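Local coordinates for capsid protein (PDB 5YKZ), which forms the protruding (P) domain of the shrimp nodavirus capsid protein, which pairs into the dimeric spikes on the virus surface, at residues B[18-23]-B[105-110]; B[40-45]-B[111-116]; B[59-64]-B[83-88]. All blocks are in the same frame, centred on the assembly; numbering follows the deposited sequence.

Contact 1: B[18-23]-B[105-110]; sequences KPEVSG and SKKQTT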
ATOM      1  N   LYS B  18       3.416  16.345   7.622  1.00 12.51           N
ATOM      2  CA  LYS B  18       2.762  17.367   6.795  1.00 12.53           C
ATOM      3  C   LYS B  18       3.708  18.475   6.659  1.00 13.31           C
ATOM      4  O   LYS B  18       3.680  19.479   7.450  1.00 13.73           O
ATOM      5  CB  LYS B  18       1.463  17.767   7.458  1.00 13.42           C
ATOM      6  CG  LYS B  18       0.499  16.619   7.637  1.00 14.53           C
ATOM      7  CD  LYS B  18      -0.805  17.078   8.249  1.00 18.04           C
ATOM      8  CE  LYS B  18      -1.691  15.991   8.717  1.00 20.24           C
ATOM      9  NZ  LYS B  18      -2.099  15.210   7.693  1.00 19.98           N
ATOM     10  N   PRO B  19       4.620  18.423   5.713  1.00 13.10           N
ATOM     11  CA  PRO B  19       5.595  19.521   5.550  1.00 14.30           C
ATOM     12  C   PRO B  19       4.966  20.865   5.333  1.00 15.10           C
ATOM     13  O   PRO B  19       3.965  21.017   4.685  1.00 14.63           O
ATOM     14  CB  PRO B  19       6.412  19.106   4.321  1.00 15.72           C
ATOM     15  CG  PRO B  19       6.192  17.639   4.178  1.00 15.82           C
ATOM     16  CD  PRO B  19       4.832  17.349   4.718  1.00 14.16           C
ATOM     17  N   GLU B  20       5.660  21.891   5.864  1.00 14.71           N
ATOM     18  CA  GLU B  20       5.086  23.229   5.844  1.00 14.47           C
ATOM     19  C   GLU B  20       5.340  23.974   4.579  1.00 14.79           C
ATOM     20  O   GLU B  20       4.613  24.942   4.292  1.00 16.20           O
ATOM     21  CB  GLU B  20       5.553  24.086   7.030  1.00 15.43           C
ATOM     22  CG  GLU B  20       5.061  23.540   8.351  1.00 17.54           C
ATOM     23  CD  GLU B  20       3.589  23.736   8.580  1.00 17.68           C
ATOM     24  OE1 GLU B  20       3.003  22.949   9.361  1.00 17.41           O
ATOM     25  OE2 GLU B  20       3.000  24.709   8.063  1.00 18.60           O
ATOM     26  N   VAL B  21       6.369  23.671   3.887  1.00 13.81           N
ATOM     27  CA  VAL B  21       6.770  24.445   2.693  1.00 15.38           C
ATOM     28  C   VAL B  21       6.743  23.584   1.394  1.00 15.40           C
ATOM     29  O   VAL B  21       7.367  22.488   1.370  1.00 15.64           O
ATOM     30  CB  VAL B  21       8.175  25.093   2.844  1.00 17.47           C
ATOM     31  CG1 VAL B  21       8.584  25.894   1.567  1.00 18.87           C
ATOM     32  CG2 VAL B  21       8.173  25.980   4.084  1.00 18.73           C
ATOM     33  N   SER B  22       6.054  24.045   0.362  1.00 15.15           N
ATOM     34  CA  SER B  22       5.917  23.302  -0.845  1.00 15.01           C
ATOM     35  C   SER B  22       7.221  22.968  -1.436  1.00 14.61           C
ATOM     36  O   SER B  22       8.087  23.897  -1.641  1.00 15.88           O
ATOM     37  CB  SER B  22       5.081  24.122  -1.855  1.00 15.43           C
ATOM     38  OG  SER B  22       3.812  24.275  -1.319  1.00 15.32           O
ATOM     39  N   GLY B  23       7.441  21.721  -1.794  1.00 14.96           N
ATOM     40  CA  GLY B  23       8.600  21.357  -2.503  1.00 15.91           C
ATOM     41  C   GLY B  23       9.894  21.225  -1.699  1.00 17.64           C
ATOM     42  O   GLY B  23      10.926  20.890  -2.289  1.00 18.76           O
ATOM     43  N   SER B 105      -0.186  23.027   1.003  1.00 15.55           N
ATOM     44  CA  SER B 105      -1.514  23.302   1.449  1.00 17.01           C
ATOM     45  C   SER B 105      -2.463  22.111   1.376  1.00 15.42           C
ATOM     46  O   SER B 105      -3.590  22.192   1.798  1.00 17.16           O
ATOM     47  CB  SER B 105      -2.084  24.505   0.686  1.00 19.28           C
ATOM     48  OG  SER B 105      -1.983  24.349  -0.660  1.00 20.17           O
ATOM     49  N   LYS B 106      -1.965  20.977   0.833  1.00 14.56           N
ATOM     50  CA  LYS B 106      -2.722  19.735   0.801  1.00 13.61           C
ATOM     51  C   LYS B 106      -2.458  19.041   2.122  1.00 13.82           C
ATOM     52  O   LYS B 106      -1.436  18.362   2.275  1.00 15.08           O
ATOM     53  CB  LYS B 106      -2.317  18.889  -0.408  1.00 13.78           C
ATOM     54  CG  LYS B 106      -2.411  19.592  -1.737  1.00 13.93           C
ATOM     55  CD  LYS B 106      -3.814  20.061  -2.086  1.00 15.35           C
ATOM     56  CE  LYS B 106      -4.769  18.906  -2.254  1.00 14.20           C
ATOM     57  NZ  LYS B 106      -6.081  19.385  -2.731  1.00 15.26           N
ATOM     58  N   LYS B 107      -3.345  19.264   3.079  1.00 14.15           N
ATOM     59  CA  LYS B 107      -3.131  18.845   4.458  1.00 15.59           C
ATOM     60  C   LYS B 107      -3.769  17.503   4.789  1.00 14.87           C
ATOM     61  O   LYS B 107      -3.963  17.156   5.973  1.00 16.28           O
ATOM     62  CB  LYS B 107      -3.671  19.912   5.460  1.00 18.29           C
ATOM     63  CG  LYS B 107      -3.152  21.316   5.307  1.00 18.90           C
ATOM     64  CD  LYS B 107      -1.662  21.254   5.439  1.00 19.66           C
ATOM     65  CE  LYS B 107      -1.056  22.720   5.591  1.00 21.88           C
ATOM     66  NZ  LYS B 107       0.399  22.720   5.499  1.00 22.63           N
ATOM     67  N   GLN B 108      -4.120  16.742   3.736  1.00 13.82           N
ATOM     68  CA  GLN B 108      -4.723  15.420   3.911  1.00 13.13           C
ATOM     69  C   GLN B 108      -3.722  14.527   4.657  1.00 13.50           C
ATOM     70  O   GLN B 108      -2.538  14.780   4.724  1.00 13.97           O
ATOM     71  CB  GLN B 108      -5.064  14.809   2.544  1.00 13.83           C
ATOM     72  CG  GLN B 108      -6.227  15.517   1.875  1.00 13.73           C
ATOM     73  CD  GLN B 108      -5.897  16.828   1.169  1.00 14.03           C
ATOM     74  OE1 GLN B 108      -4.739  17.154   1.004  1.00 13.90           O
ATOM     75  NE2 GLN B 108      -6.948  17.585   0.816  1.00 14.97           N
ATOM     76  N   THR B 109      -4.237  13.419   5.200  1.00 12.67           N
ATOM     77  CA  THR B 109      -3.466  12.481   5.988  1.00 13.59           C
ATOM     78  C   THR B 109      -3.245  11.212   5.221  1.00 12.82           C
ATOM     79  O   THR B 109      -4.209  10.527   4.810  1.00 13.18           O
ATOM     80  CB  THR B 109      -4.171  12.159   7.298  1.00 13.52           C
ATOM     81  OG1 THR B 109      -4.333  13.370   8.079  1.00 15.45           O
ATOM     82  CG2 THR B 109      -3.345  11.222   8.151  1.00 15.54           C
ATOM     83  N   THR B 110      -1.976  10.886   5.025  1.00 12.15           N
ATOM     84  CA  THR B 110      -1.591   9.591   4.433  1.00 12.52           C
ATOM     85  C   THR B 110      -0.531   9.014   5.355  1.00 11.79           C
ATOM     86  O   THR B 110      -0.055   9.661   6.285  1.00 12.16           O
ATOM     87  CB  THR B 110      -1.119   9.712   3.010  1.00 12.61           C
ATOM     88  OG1 THR B 110       0.156  10.328   2.955  1.00 13.02           O
ATOM     89  CG2 THR B 110      -2.120  10.451   2.138  1.00 13.72           C
TER
HETATM   90  O   HOH W   1      -0.213  13.055   6.396  1.00 14.41           O
HETATM   91  O   HOH W   2       1.602  21.356   7.686  1.00 18.89           O
HETATM   92  O   HOH W   3       1.428  20.009   4.724  1.00 23.10           O
HETATM   93  O   HOH W   4       1.811  25.020   4.488  1.00 22.06           O
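The peptide carbonyl of K107 has the ammonium of K18 above its plane: NZ of K18 lies 3.2 Å from K107 O and 53° out of that plane, away from the directions of the oxygen lone pairs. The other flat group, the carboxylate of E20, stays short of a salt bridge with K107, OE2 lying 4.2 Å from NZ and the chains crossing at about a right angle. K18 carries the direct grip. Its chain runs out extended and bends only at the last torsion (chi4 -64°), which drops NZ among K107 O, OG1 of T109 at 2.9 Å and, more weakly, Q108 O. A water 3.1 Å from K18 NZ also takes the N-H of T110. K107 NZ has four acceptors around it for three protons: A104 O of its own loop and three waters. One water donates to E20 O at 2.8 Å; the others lie near P19 O and near K18 O and E20 OE1, without protons enough for every acceptor. The loop 18-23, between strands 7-15 and 26-30, thus meets the loop leading from strand 95-101 into strand 111-118, while Q108 turns the other way toward E53 and F50.

Contact 2: B[40-45]-B[111-116]; sequences LLTPAF and GFNIIA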
ATOM      1  N   LEU B  40      10.069  -3.194   6.264  1.00 13.57           N
ATOM      2  CA  LEU B  40       9.507  -2.749   4.949  1.00 13.21           C
ATOM      3  C   LEU B  40       8.399  -1.769   5.223  1.00 13.33           C
ATOM      4  O   LEU B  40       7.553  -2.030   6.122  1.00 14.25           O
ATOM      5  CB  LEU B  40       8.975  -3.966   4.289  1.00 15.37           C
ATOM      6  CG  LEU B  40       8.663  -3.866   2.862  1.00 18.53           C
ATOM      7  CD1 LEU B  40       9.924  -3.712   1.947  1.00 17.46           C
ATOM      8  CD2 LEU B  40       7.806  -5.037   2.397  1.00 23.25           C
ATOM      9  N   LEU B  41       8.323  -0.702   4.473  1.00 12.53           N
ATOM     10  CA  LEU B  41       7.266   0.289   4.595  1.00 12.91           C
ATOM     11  C   LEU B  41       6.445   0.307   3.352  1.00 12.72           C
ATOM     12  O   LEU B  41       6.996   0.366   2.239  1.00 13.15           O
ATOM     13  CB  LEU B  41       7.824   1.706   4.812  1.00 13.16           C
ATOM     14  CG  LEU B  41       9.018   1.843   5.708  1.00 13.62           C
ATOM     15  CD1 LEU B  41       9.456   3.261   5.848  1.00 13.30           C
ATOM     16  CD2 LEU B  41       8.758   1.249   7.115  1.00 14.18           C
ATOM     17  N   THR B  42       5.097   0.281   3.455  1.00 11.97           N
ATOM     18  CA  THR B  42       4.193   0.320   2.337  1.00 13.09           C
ATOM     19  C   THR B  42       3.170   1.413   2.555  1.00 11.80           C
ATOM     20  O   THR B  42       2.752   1.647   3.716  1.00 12.82           O
ATOM     21  CB  THR B  42       3.506  -1.064   2.183  1.00 14.61           C
ATOM     22  OG1 THR B  42       2.832  -1.429   3.454  1.00 17.25           O
ATOM     23  CG2 THR B  42       4.487  -2.102   1.857  1.00 14.29           C
ATOM     24  N   PRO B  43       2.725   2.092   1.513  1.00 12.76           N
ATOM     25  CA  PRO B  43       1.813   3.237   1.681  1.00 12.54           C
ATOM     26  C   PRO B  43       0.390   2.841   1.972  1.00 12.77           C
ATOM     27  O   PRO B  43      -0.052   1.780   1.505  1.00 14.12           O
ATOM     28  CB  PRO B  43       1.894   3.933   0.302  1.00 13.98           C
ATOM     29  CG  PRO B  43       2.211   2.794  -0.648  1.00 15.86           C
ATOM     30  CD  PRO B  43       3.141   1.902   0.092  1.00 13.85           C
ATOM     31  N   ALA B  44      -0.378   3.687   2.584  1.00 12.91           N
ATOM     32  CA  ALA B  44      -1.806   3.486   2.829  1.00 12.68           C
ATOM     33  C   ALA B  44      -2.452   4.784   3.203  1.00 12.54           C
ATOM     34  O   ALA B  44      -1.782   5.648   3.871  1.00 14.16           O
ATOM     35  CB  ALA B  44      -2.057   2.454   3.916  1.00 14.40           C
ATOM     36  N   PHE B  45      -3.742   4.947   2.973  1.00 12.00           N
ATOM     37  CA  PHE B  45      -4.483   6.058   3.541  1.00 12.02           C
ATOM     38  C   PHE B  45      -5.960   5.688   3.534  1.00 11.89           C
ATOM     39  O   PHE B  45      -6.400   4.792   2.778  1.00 11.90           O
ATOM     40  CB  PHE B  45      -4.214   7.377   2.825  1.00 12.64           C
ATOM     41  CG  PHE B  45      -4.528   7.335   1.360  1.00 11.93           C
ATOM     42  CD1 PHE B  45      -5.801   7.384   0.895  1.00 12.78           C
ATOM     43  CD2 PHE B  45      -3.505   7.233   0.456  1.00 12.37           C
ATOM     44  CE1 PHE B  45      -6.047   7.317  -0.510  1.00 12.75           C
ATOM     45  CE2 PHE B  45      -3.743   7.160  -0.874  1.00 13.58           C
ATOM     46  CZ  PHE B  45      -5.013   7.197  -1.340  1.00 13.82           C
ATOM     47  N   GLY B 111      -0.120   7.774   5.077  1.00 12.44           N
ATOM     48  CA  GLY B 111       0.812   7.100   5.933  1.00 12.40           C
ATOM     49  C   GLY B 111       1.359   5.838   5.335  1.00 12.09           C
ATOM     50  O   GLY B 111       1.302   5.611   4.108  1.00 12.09           O
ATOM     51  N   PHE B 112       1.904   5.035   6.209  1.00 12.26           N
ATOM     52  CA  PHE B 112       2.576   3.804   5.820  1.00 12.20           C
ATOM     53  C   PHE B 112       2.417   2.773   6.898  1.00 12.74           C
ATOM     54  O   PHE B 112       2.237   3.105   8.087  1.00 14.61           O
ATOM     55  CB  PHE B 112       4.074   4.032   5.449  1.00 12.45           C
ATOM     56  CG  PHE B 112       4.856   4.727   6.528  1.00 12.41           C
ATOM     57  CD1 PHE B 112       4.885   6.104   6.578  1.00 12.59           C
ATOM     58  CD2 PHE B 112       5.601   4.005   7.396  1.00 13.40           C
ATOM     59  CE1 PHE B 112       5.652   6.747   7.532  1.00 15.00           C
ATOM     60  CE2 PHE B 112       6.401   4.654   8.326  1.00 14.76           C
ATOM     61  CZ  PHE B 112       6.403   6.028   8.391  1.00 14.64           C
ATOM     62  N   ASN B 113       2.495   1.509   6.495  1.00 13.07           N
ATOM     63  CA  ASN B 113       2.633   0.374   7.382  1.00 13.74           C
ATOM     64  C   ASN B 113       4.016  -0.002   7.566  1.00 13.26           C
ATOM     65  O   ASN B 113       4.764   0.006   6.598  1.00 15.03           O
ATOM     66  CB  ASN B 113       1.808  -0.806   6.849  1.00 15.64           C
ATOM     67  CG  ASN B 113       0.264  -0.511   7.122  1.00 17.48           C
ATOM     68  OD1 ASN B 113      -0.123  -0.114   8.189  1.00 19.54           O
ATOM     69  ND2 ASN B 113      -0.413  -0.535   6.196  1.00 20.05           N
ATOM     70  N   ILE B 114       4.443  -0.300   8.796  1.00 13.57           N
ATOM     71  CA  ILE B 114       5.784  -0.785   9.104  1.00 13.82           C
ATOM     72  C   ILE B 114       5.679  -2.275   9.308  1.00 14.26           C
ATOM     73  O   ILE B 114       5.019  -2.749  10.252  1.00 16.53           O
ATOM     74  CB  ILE B 114       6.361  -0.120  10.329  1.00 15.55           C
ATOM     75  CG1 ILE B 114       6.290   1.419  10.222  1.00 14.45           C
ATOM     76  CG2 ILE B 114       7.768  -0.648  10.568  1.00 17.14           C
ATOM     77  CD1 ILE B 114       6.975   2.122  11.359  1.00 17.27           C
ATOM     78  N   ILE B 115       6.240  -3.028   8.402  1.00 13.96           N
ATOM     79  CA  ILE B 115       6.093  -4.487   8.288  1.00 14.28           C
ATOM     80  C   ILE B 115       7.371  -5.114   8.767  1.00 13.79           C
ATOM     81  O   ILE B 115       8.456  -4.709   8.466  1.00 14.16           O
ATOM     82  CB  ILE B 115       5.824  -4.891   6.856  1.00 14.45           C
ATOM     83  CG1 ILE B 115       4.583  -4.184   6.371  1.00 17.20           C
ATOM     84  CG2 ILE B 115       5.645  -6.395   6.775  1.00 16.44           C
ATOM     85  CD1 ILE B 115       4.358  -4.186   4.948  1.00 21.90           C
ATOM     86  N   ALA B 116       7.170  -6.115   9.664  1.00 15.03           N
ATOM     87  CA  ALA B 116       8.230  -6.757  10.419  1.00 16.11           C
ATOM     88  C   ALA B 116       8.117  -8.275  10.355  1.00 14.76           C
ATOM     89  O   ALA B 116       7.004  -8.811  10.388  1.00 15.08           O
ATOM     90  CB  ALA B 116       8.125  -6.302  11.897  1.00 17.92           C
TER
HETATM   91  O   HOH W   5       0.214  -0.731   3.201  1.00 22.40           O
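L41 and F112 run alongside each other with their ends in the same direction, CB of L41 approaching CD2 of the F112 ring obliquely at 4.1 Å. I114 flanks L41 on the same face, its CG1 4.0 Å from L41 CD2, and P43 completes the row opposite F112. This face turns inward: L41 meets I70 and L97, and the F112 ring meets that of F16.

The other face carries L40, T42 and A44 from one strand and N113 and I115 from its partner. T42 and I115 cross at about a right angle, so that CD1 of I115 lies against the threonine, 3.5 Å from OG1 and slightly farther from CG2. The hydroxyl of T42 sits between the backbone N and the carbonyl carbon (chi1 56°), which leaves OG1 beside CB of N113. One water lies 2.7 Å from T42 OG1, accepts from ND2 of N113 and donates to P43 O, linking the polar groups of both strands.

Beneath the side chains the register is regular. L40 with I115, T42 with N113 and A44 with G111 are hydrogen-bonded pairs, each with two bonds; N113 N to T42 O is 2.8 Å. At the G111 end the geometry is less straight, G111 N reaching A44 O with an N-H...O angle of 136°. P43, which has no N-H, falls at a non-hydrogen-bonded position.

On the T42 face L40 packs on I115 of the second subunit and T42 on its own counterpart there, while F45 pairs with a strand of that chain. Two neighbouring antiparallel strands of a curled sheet, next in from the chain's outermost strand 7-15, apolar inside and joined to their twin outside, are in keeping with a P domain that works as a dimeric spike.

Contact 3: B[59-64]-B[83-88]; sequences LSATPV and GFIKVK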
ATOM      1  N   LEU B  59       3.046  13.353  -2.583  1.00 12.39           N
ATOM      2  CA  LEU B  59       4.042  13.081  -1.558  1.00 12.04           C
ATOM      3  C   LEU B  59       5.063  12.142  -2.113  1.00 12.06           C
ATOM      4  O   LEU B  59       4.671  11.113  -2.780  1.00 13.43           O
ATOM      5  CB  LEU B  59       3.361  12.510  -0.319  1.00 13.74           C
ATOM      6  CG  LEU B  59       4.303  12.110   0.832  1.00 14.83           C
ATOM      7  CD1 LEU B  59       3.660  12.297   2.160  1.00 16.05           C
ATOM      8  CD2 LEU B  59       4.709  10.627   0.693  1.00 17.20           C
ATOM      9  N   SER B  60       6.302  12.330  -1.791  1.00 12.59           N
ATOM     10  CA  SER B  60       7.344  11.345  -2.042  1.00 13.72           C
ATOM     11  C   SER B  60       8.137  11.165  -0.735  1.00 12.92           C
ATOM     12  O   SER B  60       8.432  12.166  -0.083  1.00 14.82           O
ATOM     13  CB  SER B  60       8.265  11.852  -3.121  1.00 17.04           C
ATOM     14  OG  SER B  60       9.177  10.881  -3.552  1.00 20.00           O
ATOM     15  N   ALA B  61       8.488   9.934  -0.425  1.00 12.85           N
ATOM     16  CA  ALA B  61       9.281   9.623   0.778  1.00 13.63           C
ATOM     17  C   ALA B  61      10.352   8.699   0.391  1.00 13.20           C
ATOM     18  O   ALA B  61      10.122   7.634  -0.217  1.00 12.84           O
ATOM     19  CB  ALA B  61       8.429   9.083   1.835  1.00 14.17           C
ATOM     20  N   THR B  62      11.563   8.947   0.921  1.00 13.63           N
ATOM     21  CA  THR B  62      12.671   8.072   0.667  1.00 14.15           C
ATOM     22  C   THR B  62      13.447   7.967   1.982  1.00 14.76           C
ATOM     23  O   THR B  62      13.668   9.043   2.601  1.00 17.82           O
ATOM     24  CB  THR B  62      13.618   8.639  -0.386  1.00 19.13           C
ATOM     25  OG1 THR B  62      14.204   9.840   0.151  1.00 25.41           O
ATOM     26  CG2 THR B  62      12.957   8.736  -1.732  1.00 19.84           C
ATOM     27  N   PRO B  63      13.944   6.804   2.386  1.00 13.24           N
ATOM     28  CA  PRO B  63      14.782   6.782   3.564  1.00 13.57           C
ATOM     29  C   PRO B  63      16.044   7.603   3.351  1.00 13.50           C
ATOM     30  O   PRO B  63      16.613   7.592   2.273  1.00 15.16           O
ATOM     31  CB  PRO B  63      15.076   5.301   3.712  1.00 14.18           C
ATOM     32  CG  PRO B  63      15.036   4.750   2.323  1.00 13.85           C
ATOM     33  CD  PRO B  63      13.933   5.524   1.643  1.00 13.58           C
ATOM     34  N   VAL B  64      16.592   8.187   4.440  1.00 13.94           N
ATOM     35  CA  VAL B  64      17.880   8.838   4.316  1.00 15.14           C
ATOM     36  C   VAL B  64      18.935   7.827   4.029  1.00 14.21           C
ATOM     37  O   VAL B  64      19.929   8.157   3.334  1.00 16.13           O
ATOM     38  CB  VAL B  64      18.183   9.740   5.521  1.00 18.63           C
ATOM     39  CG1 VAL B  64      17.142  10.823   5.727  1.00 18.03           C
ATOM     40  CG2 VAL B  64      18.486   9.006   6.735  1.00 23.77           C
ATOM     41  N   GLY B  83       5.305   1.893  -4.417  1.00 12.05           N
ATOM     42  CA  GLY B  83       6.619   1.857  -3.808  1.00 12.89           C
ATOM     43  C   GLY B  83       6.647   1.254  -2.463  1.00 12.39           C
ATOM     44  O   GLY B  83       5.654   1.282  -1.750  1.00 13.51           O
ATOM     45  N   PHE B  84       7.811   0.724  -2.112  1.00 12.79           N
ATOM     46  CA  PHE B  84       8.008   0.170  -0.806  1.00 13.22           C
ATOM     47  C   PHE B  84       9.431   0.431  -0.400  1.00 13.54           C
ATOM     48  O   PHE B  84      10.377   0.388  -1.250  1.00 14.02           O
ATOM     49  CB  PHE B  84       7.677  -1.337  -0.741  1.00 14.39           C
ATOM     50  CG  PHE B  84       8.216  -2.185  -1.876  1.00 14.00           C
ATOM     51  CD1 PHE B  84       9.423  -2.796  -1.848  1.00 15.56           C
ATOM     52  CD2 PHE B  84       7.436  -2.433  -2.971  1.00 15.26           C
ATOM     53  CE1 PHE B  84       9.880  -3.569  -2.866  1.00 15.54           C
ATOM     54  CE2 PHE B  84       7.847  -3.253  -3.949  1.00 16.31           C
ATOM     55  CZ  PHE B  84       9.046  -3.771  -3.953  1.00 17.48           C
ATOM     56  N   ILE B  85       9.639   0.775   0.835  1.00 13.14           N
ATOM     57  CA  ILE B  85      10.938   1.161   1.407  1.00 12.95           C
ATOM     58  C   ILE B  85      11.458   0.063   2.281  1.00 12.80           C
ATOM     59  O   ILE B  85      10.728  -0.498   3.118  1.00 13.74           O
ATOM     60  CB  ILE B  85      10.763   2.473   2.221  1.00 12.77           C
ATOM     61  CG1 ILE B  85      10.567   3.626   1.297  1.00 13.07           C
ATOM     62  CG2 ILE B  85      11.982   2.680   3.130  1.00 12.97           C
ATOM     63  CD1 ILE B  85      10.097   4.915   1.967  1.00 13.93           C
ATOM     64  N   LYS B  86      12.720  -0.268   2.155  1.00 12.64           N
ATOM     65  CA  LYS B  86      13.447  -1.113   3.072  1.00 12.66           C
ATOM     66  C   LYS B  86      14.389  -0.223   3.839  1.00 13.12           C
ATOM     67  O   LYS B  86      15.171   0.513   3.252  1.00 13.79           O
ATOM     68  CB  LYS B  86      14.220  -2.194   2.332  1.00 14.00           C
ATOM     69  CG  LYS B  86      15.116  -3.098   3.142  1.00 17.49           C
ATOM     70  CD  LYS B  86      14.526  -3.752   4.366  1.00 18.56           C
ATOM     71  CE  LYS B  86      13.490  -4.705   3.918  1.00 19.95           C
ATOM     72  NZ  LYS B  86      13.940  -5.775   3.029  1.00 22.28           N
ATOM     73  N   VAL B  87      14.335  -0.281   5.153  1.00 12.82           N
ATOM     74  CA  VAL B  87      15.122   0.592   5.998  1.00 14.84           C
ATOM     75  C   VAL B  87      15.478  -0.120   7.266  1.00 14.88           C
ATOM     76  O   VAL B  87      14.663  -0.909   7.845  1.00 16.64           O
ATOM     77  CB  VAL B  87      14.381   1.904   6.284  1.00 14.70           C
ATOM     78  CG1 VAL B  87      13.029   1.645   7.002  1.00 15.03           C
ATOM     79  CG2 VAL B  87      15.277   2.926   6.992  1.00 16.17           C
ATOM     80  N   LYS B  88      16.696   0.092   7.723  1.00 15.77           N
ATOM     81  CA  LYS B  88      17.199  -0.462   8.994  1.00 16.83           C
ATOM     82  C   LYS B  88      17.264   0.593  10.026  1.00 18.32           C
ATOM     83  O   LYS B  88      17.768   1.697   9.814  1.00 18.65           O
ATOM     84  CB  LYS B  88      18.549  -1.069   8.768  1.00 18.90           C
ATOM     85  CG  LYS B  88      19.158  -1.861   9.948  1.00 21.79           C
ATOM     86  CD  LYS B  88      20.532  -2.450   9.613  1.00 22.91           C
ATOM     87  CE  LYS B  88      21.172  -3.130  10.816  1.00 26.32           C
ATOM     88  NZ  LYS B  88      22.493  -3.792  10.443  1.00 31.39           N
TER
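Apolar side-chain packing joins 59-64 to 83-88, from strands that are not neighbours in the sheet, with strand 66-73 between them. The axes of segments 59-63 and 85-88 come no closer than 7.6 Å and make an angle of 37°, and no hydrogen bond crosses. P63 and I85 carry the contact, meeting between the two strands. Branch CG2 of I85 meets the proline ring at CD and CG, 3.8 Å from CD. The other branch runs on past it: with CG1 anti to the carbonyl carbon (chi1 -73°) and the chain then extended, CD1 of I85 arrives 3.5 Å from the carbonyl oxygen of A61. V87, two residues on, adds its CG2 to the other end of the ring, 4.1 Å from P63 CB. I85 also touches I70 and L41, and V87 touches F95, so the proline sits on an apolar patch fed by several strands. On the opposite side of strand 85-88, K86 makes a salt bridge to D7 of the second subunit, its NZ also bonding V8 O there. Strands 58-63, 66-73 and 79-88 follow one another as an antiparallel beta meander, and here its first and third strands close over the middle one in a curled sheet.

How the contacts relate
From the N terminus, strand 7-15 leads into 18-23, the first half of contact 1, and the chain then reaches 40-45, the first half of contact 2. Contact 3 opens and closes next, 59-64 meeting 83-88 across the meander, so it is nested inside the loops of both others. Residues 105-110 then close contact 1, and 111-116 directly after them close contact 2, so these two cross. The two contacts touch where T109 and T110 pack on F45. Contacts 2 and 3 share the sheet through neighbouring strands 38-48 and 79-88, where L41 N probably bonds I85 O, and both touch the second subunit. Contact 1 ties loops together about 18 Å from contact 2, centre to centre.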